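Flagellar protein FlgA (Thermotoga maritima, PDB 3FRN) probably acts in the periplasm as a chaperone that assists formation of the P-ring of the flagellar basal body. Local coordinates at residues D48-R51 against T52-E56; T102-E105 against K106-P109. All coordinates share one frame; numbering follows the deposited sequence.

How the interactions relate
Both contacts are local, each folding one continuous piece of chain upon itself, but they sit in different family regions with centres about 26 Å apart. Interaction 1 spans most of helix 47-53 and the turn that ends it, in the FlgA N-terminal-like region; it is partly buried, with L49, L50 and F54 inside and T52, R51 and P55 outside. Interaction 2 lies at the surface, in the loop from strand 93-101 to strand 111-118 of the HotDog-like region. Their chemistry follows their places: in 48-56 main-chain and T52 hydroxyl hydrogen bonds are joined by L50–F54 packing, whereas none links the two halves of 102-109, which rely on apolar contacts round F107.

Interaction 1: residues D48-R51 against T52-E56; sequences DLLR and TKFPE
T52 reaches back one helical turn to D48: its hydroxyl OG1 gives a hydrogen bond to D48 O at 2.6 Å, arriving nearly along the C=O axis (161°). The first torsion explains it, since OG1 stands anti to the carbonyl carbon and beside the backbone N (chi1 -43°), where it can lean against the carbonyl of the preceding turn. T52 N also points at D48 O, but that bond is weak at 3.3 Å, so one carbonyl takes a short side-chain bond and a weak backbone one. Next to it, K53 N bonds to L49 O at 2.9 Å.

L50, with L49 and F54, lies on the buried side. L50 CD2 meets the rim of the F54 ring in the ring plane, 3.9 Å from F54 CD2, while F54 N bonds to L50 O at 2.8 Å. Both L50 and F54 also rest on F59 of strand 58-60, and F54 on L20 and L34, which fastens this helix end to the domain interior.

P55 CB lies 3.2 Å from R51 O. F54 is the first residue to leave helical torsions and, consistent with the helix ending here, P55 has no N-H for R51 O. The threonine hydroxyl thus satisfies a carbonyl on the exposed side of the helix end, and leucine and phenylalanine anchor the other.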
ATOM      1  N   ASP A  48      -9.672  19.994  -2.726  1.00 38.53           N
ATOM      2  CA  ASP A  48      -8.798  20.852  -1.926  1.00 41.13           C
ATOM      3  C   ASP A  48      -8.028  21.836  -2.812  1.00 41.42           C
ATOM      4  O   ASP A  48      -7.749  22.959  -2.399  1.00 38.03           O
ATOM      5  CB  ASP A  48      -7.833  20.008  -1.093  1.00 38.96           C
ATOM      6  CG  ASP A  48      -7.349  20.726   0.162  1.00 50.18           C
ATOM      7  OD1 ASP A  48      -6.223  20.411   0.610  1.00 55.37           O
ATOM      8  OD2 ASP A  48      -8.086  21.588   0.708  1.00 50.93           O
ATOM      9  N   LEU A  49      -7.689  21.410  -4.027  1.00 36.95           N
ATOM     10  CA  LEU A  49      -7.102  22.310  -5.017  1.00 40.95           C
ATOM     11  C   LEU A  49      -8.131  23.349  -5.453  1.00 42.21           C
ATOM     12  O   LEU A  49      -7.832  24.548  -5.527  1.00 47.40           O
ATOM     13  CB  LEU A  49      -6.589  21.534  -6.235  1.00 39.41           C
ATOM     14  CG  LEU A  49      -5.725  22.351  -7.203  1.00 41.58           C
ATOM     15  CD1 LEU A  49      -4.444  22.816  -6.517  1.00 50.76           C
ATOM     16  CD2 LEU A  49      -5.405  21.574  -8.456  1.00 44.58           C
ATOM     17  N   LEU A  50      -9.352  22.888  -5.707  1.00 39.27           N
ATOM     18  CA  LEU A  50     -10.409  23.771  -6.181  1.00 35.08           C
ATOM     19  C   LEU A  50     -10.869  24.752  -5.114  1.00 36.00           C
ATOM     20  O   LEU A  50     -11.225  25.881  -5.438  1.00 40.72           O
ATOM     21  CB  LEU A  50     -11.583  22.969  -6.755  1.00 32.99           C
ATOM     22  CG  LEU A  50     -11.285  22.217  -8.065  1.00 37.39           C
ATOM     23  CD1 LEU A  50     -12.359  21.169  -8.378  1.00 27.50           C
ATOM     24  CD2 LEU A  50     -11.110  23.184  -9.242  1.00 18.66           C
ATOM     25  N   ARG A  51     -10.839  24.332  -3.849  1.00 34.40           N
ATOM     26  CA  ARG A  51     -11.199  25.215  -2.726  1.00 32.86           C
ATOM     27  C   ARG A  51     -10.157  26.328  -2.579  1.00 36.30           C
ATOM     28  O   ARG A  51     -10.481  27.444  -2.183  1.00 41.52           O
ATOM     29  CB  ARG A  51     -11.337  24.415  -1.417  1.00 27.28           C
ATOM     30  CG  ARG A  51     -11.756  25.244  -0.185  1.00 33.24           C
ATOM     31  CD  ARG A  51     -11.595  24.439   1.121  1.00 37.81           C
ATOM     32  NE  ARG A  51     -11.827  25.261   2.341  1.00 33.94           N
ATOM     33  CZ  ARG A  51     -11.571  24.846   3.595  1.00 39.27           C
ATOM     34  NH1 ARG A  51     -11.072  23.619   3.806  1.00 43.88           N
ATOM     35  NH2 ARG A  51     -11.807  25.657   4.647  1.00 17.18           N
ATOM     36  N   THR A  52      -8.906  26.018  -2.920  1.00 44.04           N
ATOM     37  CA  THR A  52      -7.810  26.985  -2.865  1.00 47.45           C
ATOM     38  C   THR A  52      -7.854  27.978  -4.026  1.00 46.03           C
ATOM     39  O   THR A  52      -7.763  29.193  -3.816  1.00 49.11           O
ATOM     40  CB  THR A  52      -6.437  26.285  -2.878  1.00 50.43           C
ATOM     41  OG1 THR A  52      -6.465  25.154  -2.002  1.00 59.18           O
ATOM     42  CG2 THR A  52      -5.339  27.244  -2.425  1.00 57.32           C
ATOM     43  N   LYS A  53      -7.984  27.455  -5.243  1.00 42.70           N
ATOM     44  CA  LYS A  53      -7.974  28.275  -6.452  1.00 41.29           C
ATOM     45  C   LYS A  53      -9.266  29.062  -6.613  1.00 41.43           C
ATOM     46  O   LYS A  53      -9.239  30.281  -6.800  1.00 42.81           O
ATOM     47  CB  LYS A  53      -7.734  27.405  -7.691  1.00 41.86           C
ATOM     48  CG  LYS A  53      -6.405  26.667  -7.698  1.00 46.42           C
ATOM     49  CD  LYS A  53      -5.236  27.558  -8.071  1.00 49.07           C
ATOM     50  CE  LYS A  53      -4.040  26.711  -8.507  1.00 44.71           C
ATOM     51  NZ  LYS A  53      -2.838  27.559  -8.716  1.00 54.67           N
ATOM     52  N   PHE A  54     -10.398  28.367  -6.523  1.00 41.55           N
ATOM     53  CA  PHE A  54     -11.706  29.021  -6.630  1.00 39.22           C
ATOM     54  C   PHE A  54     -12.573  28.757  -5.398  1.00 38.84           C
ATOM     55  O   PHE A  54     -13.456  27.898  -5.437  1.00 41.20           O
ATOM     56  CB  PHE A  54     -12.439  28.552  -7.894  1.00 38.37           C
ATOM     57  CG  PHE A  54     -11.535  28.326  -9.073  1.00 40.60           C
ATOM     58  CD1 PHE A  54     -11.113  29.394  -9.854  1.00 39.97           C
ATOM     59  CD2 PHE A  54     -11.105  27.042  -9.400  1.00 41.05           C
ATOM     60  CE1 PHE A  54     -10.279  29.192 -10.941  1.00 28.80           C
ATOM     61  CE2 PHE A  54     -10.267  26.826 -10.485  1.00 30.55           C
ATOM     62  CZ  PHE A  54      -9.853  27.901 -11.259  1.00 34.98           C
ATOM     63  N   PRO A  55     -12.329  29.493  -4.298  1.00 38.11           N
ATOM     64  CA  PRO A  55     -13.111  29.312  -3.074  1.00 36.58           C
ATOM     65  C   PRO A  55     -14.521  29.888  -3.173  1.00 39.20           C
ATOM     66  O   PRO A  55     -15.354  29.637  -2.301  1.00 35.49           O
ATOM     67  CB  PRO A  55     -12.308  30.098  -2.038  1.00 38.90           C
ATOM     68  CG  PRO A  55     -11.632  31.160  -2.822  1.00 34.21           C
ATOM     69  CD  PRO A  55     -11.293  30.530  -4.136  1.00 39.36           C
ATOM     70  N   GLU A  56     -14.772  30.655  -4.230  1.00 40.51           N
ATOM     71  CA  GLU A  56     -16.047  31.336  -4.429  1.00 40.93           C
ATOM     72  C   GLU A  56     -17.085  30.455  -5.125  1.00 40.77           C
ATOM     73  O   GLU A  56     -18.279  30.748  -5.076  1.00 42.60           O
ATOM     74  CB  GLU A  56     -15.848  32.655  -5.195  1.00 41.03           C
ATOM     75  CG  GLU A  56     -15.009  32.549  -6.480  1.00 41.77           C
ATOM     76  CD  GLU A  56     -13.504  32.615  -6.236  1.00 41.12           C
ATOM     77  OE1 GLU A  56     -13.083  33.131  -5.180  1.00 48.16           O
ATOM     78  OE2 GLU A  56     -12.740  32.152  -7.106  1.00 26.07           O
TER

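Interaction 2: residues T102-E105 against K106-P109; sequences TLPE and KFEP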
ATOM      1  N   THR A 102       6.474  27.582 -13.786  1.00 40.83           N
ATOM      2  CA  THR A 102       5.981  27.968 -15.104  1.00 39.22           C
ATOM      3  C   THR A 102       6.050  26.794 -16.071  1.00 40.22           C
ATOM      4  O   THR A 102       6.804  25.845 -15.852  1.00 35.48           O
ATOM      5  CB  THR A 102       6.753  29.183 -15.682  1.00 44.13           C
ATOM      6  OG1 THR A 102       8.081  29.226 -15.139  1.00 39.36           O
ATOM      7  CG2 THR A 102       6.043  30.473 -15.316  1.00 41.32           C
ATOM      8  N   LEU A 103       5.244  26.844 -17.126  1.00 38.31           N
ATOM      9  CA  LEU A 103       5.361  25.865 -18.196  1.00 43.73           C
ATOM     10  C   LEU A 103       6.704  26.088 -18.896  1.00 43.22           C
ATOM     11  O   LEU A 103       6.994  27.198 -19.353  1.00 42.97           O
ATOM     12  CB  LEU A 103       4.195  25.994 -19.185  1.00 40.12           C
ATOM     13  CG  LEU A 103       4.256  25.146 -20.460  1.00 43.79           C
ATOM     14  CD1 LEU A 103       3.992  23.666 -20.163  1.00 46.11           C
ATOM     15  CD2 LEU A 103       3.276  25.671 -21.489  1.00 41.59           C
ATOM     16  N   PRO A 104       7.550  25.046 -18.936  1.00 42.18           N
ATOM     17  CA  PRO A 104       8.817  25.134 -19.650  1.00 40.78           C
ATOM     18  C   PRO A 104       8.653  25.119 -21.170  1.00 43.92           C
ATOM     19  O   PRO A 104       7.629  24.672 -21.681  1.00 41.37           O
ATOM     20  CB  PRO A 104       9.576  23.894 -19.169  1.00 35.66           C
ATOM     21  CG  PRO A 104       8.534  22.938 -18.759  1.00 47.91           C
ATOM     22  CD  PRO A 104       7.372  23.743 -18.268  1.00 45.19           C
ATOM     23  N   GLU A 105       9.663  25.612 -21.878  1.00 40.58           N
ATOM     24  CA  GLU A 105       9.654  25.567 -23.333  1.00 44.11           C
ATOM     25  C   GLU A 105       9.843  24.131 -23.809  1.00 42.07           C
ATOM     26  O   GLU A 105       9.069  23.632 -24.619  1.00 43.33           O
ATOM     27  CB  GLU A 105      10.749  26.460 -23.911  1.00 37.40           C
ATOM     28  CG  GLU A 105      10.471  27.941 -23.814  1.00 42.51           C
ATOM     29  CD  GLU A 105      11.650  28.767 -24.284  1.00 57.57           C
ATOM     30  OE1 GLU A 105      12.580  28.182 -24.882  1.00 65.55           O
ATOM     31  OE2 GLU A 105      11.655  29.994 -24.055  1.00 57.06           O
ATOM     32  N   LYS A 106      10.875  23.485 -23.277  1.00 38.49           N
ATOM     33  CA  LYS A 106      11.226  22.118 -23.614  1.00 39.96           C
ATOM     34  C   LYS A 106      11.017  21.225 -22.394  1.00 38.75           C
ATOM     35  O   LYS A 106      11.059  21.699 -21.260  1.00 43.93           O
ATOM     36  CB  LYS A 106      12.670  22.070 -24.120  1.00 34.57           C
ATOM     37  CG  LYS A 106      12.831  22.643 -25.540  1.00 34.26           C
ATOM     38  CD  LYS A 106      14.295  22.708 -25.952  1.00 40.24           C
ATOM     39  CE  LYS A 106      14.501  22.408 -27.432  1.00 47.15           C
ATOM     40  NZ  LYS A 106      13.551  23.134 -28.316  1.00 53.30           N
ATOM     41  N   PHE A 107      10.756  19.940 -22.620  1.00 40.56           N
ATOM     42  CA  PHE A 107      10.393  19.050 -21.515  1.00 38.27           C
ATOM     43  C   PHE A 107      11.486  18.047 -21.095  1.00 39.27           C
ATOM     44  O   PHE A 107      11.184  17.014 -20.498  1.00 39.02           O
ATOM     45  CB  PHE A 107       9.045  18.357 -21.777  1.00 36.02           C
ATOM     46  CG  PHE A 107       7.920  19.313 -22.061  1.00 37.86           C
ATOM     47  CD1 PHE A 107       7.611  20.333 -21.167  1.00 37.91           C
ATOM     48  CD2 PHE A 107       7.167  19.197 -23.215  1.00 27.00           C
ATOM     49  CE1 PHE A 107       6.579  21.228 -21.431  1.00 25.80           C
ATOM     50  CE2 PHE A 107       6.121  20.081 -23.491  1.00 30.90           C
ATOM     51  CZ  PHE A 107       5.834  21.110 -22.599  1.00 37.62           C
ATOM     52  N   GLU A 108      12.744  18.354 -21.414  1.00 42.91           N
ATOM     53  CA  GLU A 108      13.871  17.532 -20.991  1.00 44.03           C
ATOM     54  C   GLU A 108      14.477  18.191 -19.768  1.00 47.08           C
ATOM     55  O   GLU A 108      15.152  19.206 -19.898  1.00 48.06           O
ATOM     56  CB  GLU A 108      14.947  17.425 -22.071  1.00 43.16           C
ATOM     57  CG  GLU A 108      14.516  16.768 -23.355  1.00 52.74           C
ATOM     58  CD  GLU A 108      14.005  17.774 -24.360  1.00 60.51           C
ATOM     59  OE1 GLU A 108      14.741  18.090 -25.322  1.00 72.20           O
ATOM     60  OE2 GLU A 108      12.875  18.263 -24.175  1.00 45.69           O
ATOM     61  N   PRO A 109      14.222  17.627 -18.573  1.00 49.63           N
ATOM     62  CA  PRO A 109      14.758  18.221 -17.353  1.00 48.90           C
ATOM     63  C   PRO A 109      16.273  18.088 -17.258  1.00 51.54           C
ATOM     64  O   PRO A 109      16.852  17.145 -17.802  1.00 51.64           O
ATOM     65  CB  PRO A 109      14.097  17.396 -16.249  1.00 46.84           C
ATOM     66  CG  PRO A 109      13.815  16.085 -16.888  1.00 54.38           C
ATOM     67  CD  PRO A 109      13.419  16.423 -18.289  1.00 46.50           C
TER
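L103 meets F107 four residues further on: its methyl CD1 comes to the edge of the aromatic ring, near the ring plane, 3.8 Å from F107 CE1. With chi1 at 173° the leucine extends so that CD1 reaches this edge, and the two side chains run at a slant to each other.

P104 comes next and is the buried member of the group. Its ring stands at about a right angle to the F107 side chain, with P104 CG 3.7 Å from F107 CD1. The carbonyl P104 O also approaches the ring obliquely, 3.6 Å from F107 CE1. P104 CB lies 3.4 Å from K106 O. All this happens in the loop that leaves strand 93-101 and leads into strand 111-118 of the HotDog-like region, two strands that are not paired with each other but belong to the same antiparallel sheet. P104 also leans on D130 and T131, while F107 reaches P15 and P39 of the N-terminal-like region, so the ring sits where the two regions meet. An alanine in place of F107 is likely to leave L103 CD1 and P104 CG without their aromatic partner and to open a gap toward those two prolines.

At E105 the backbone turns, its N hydrogen-bonded to D130 OD1.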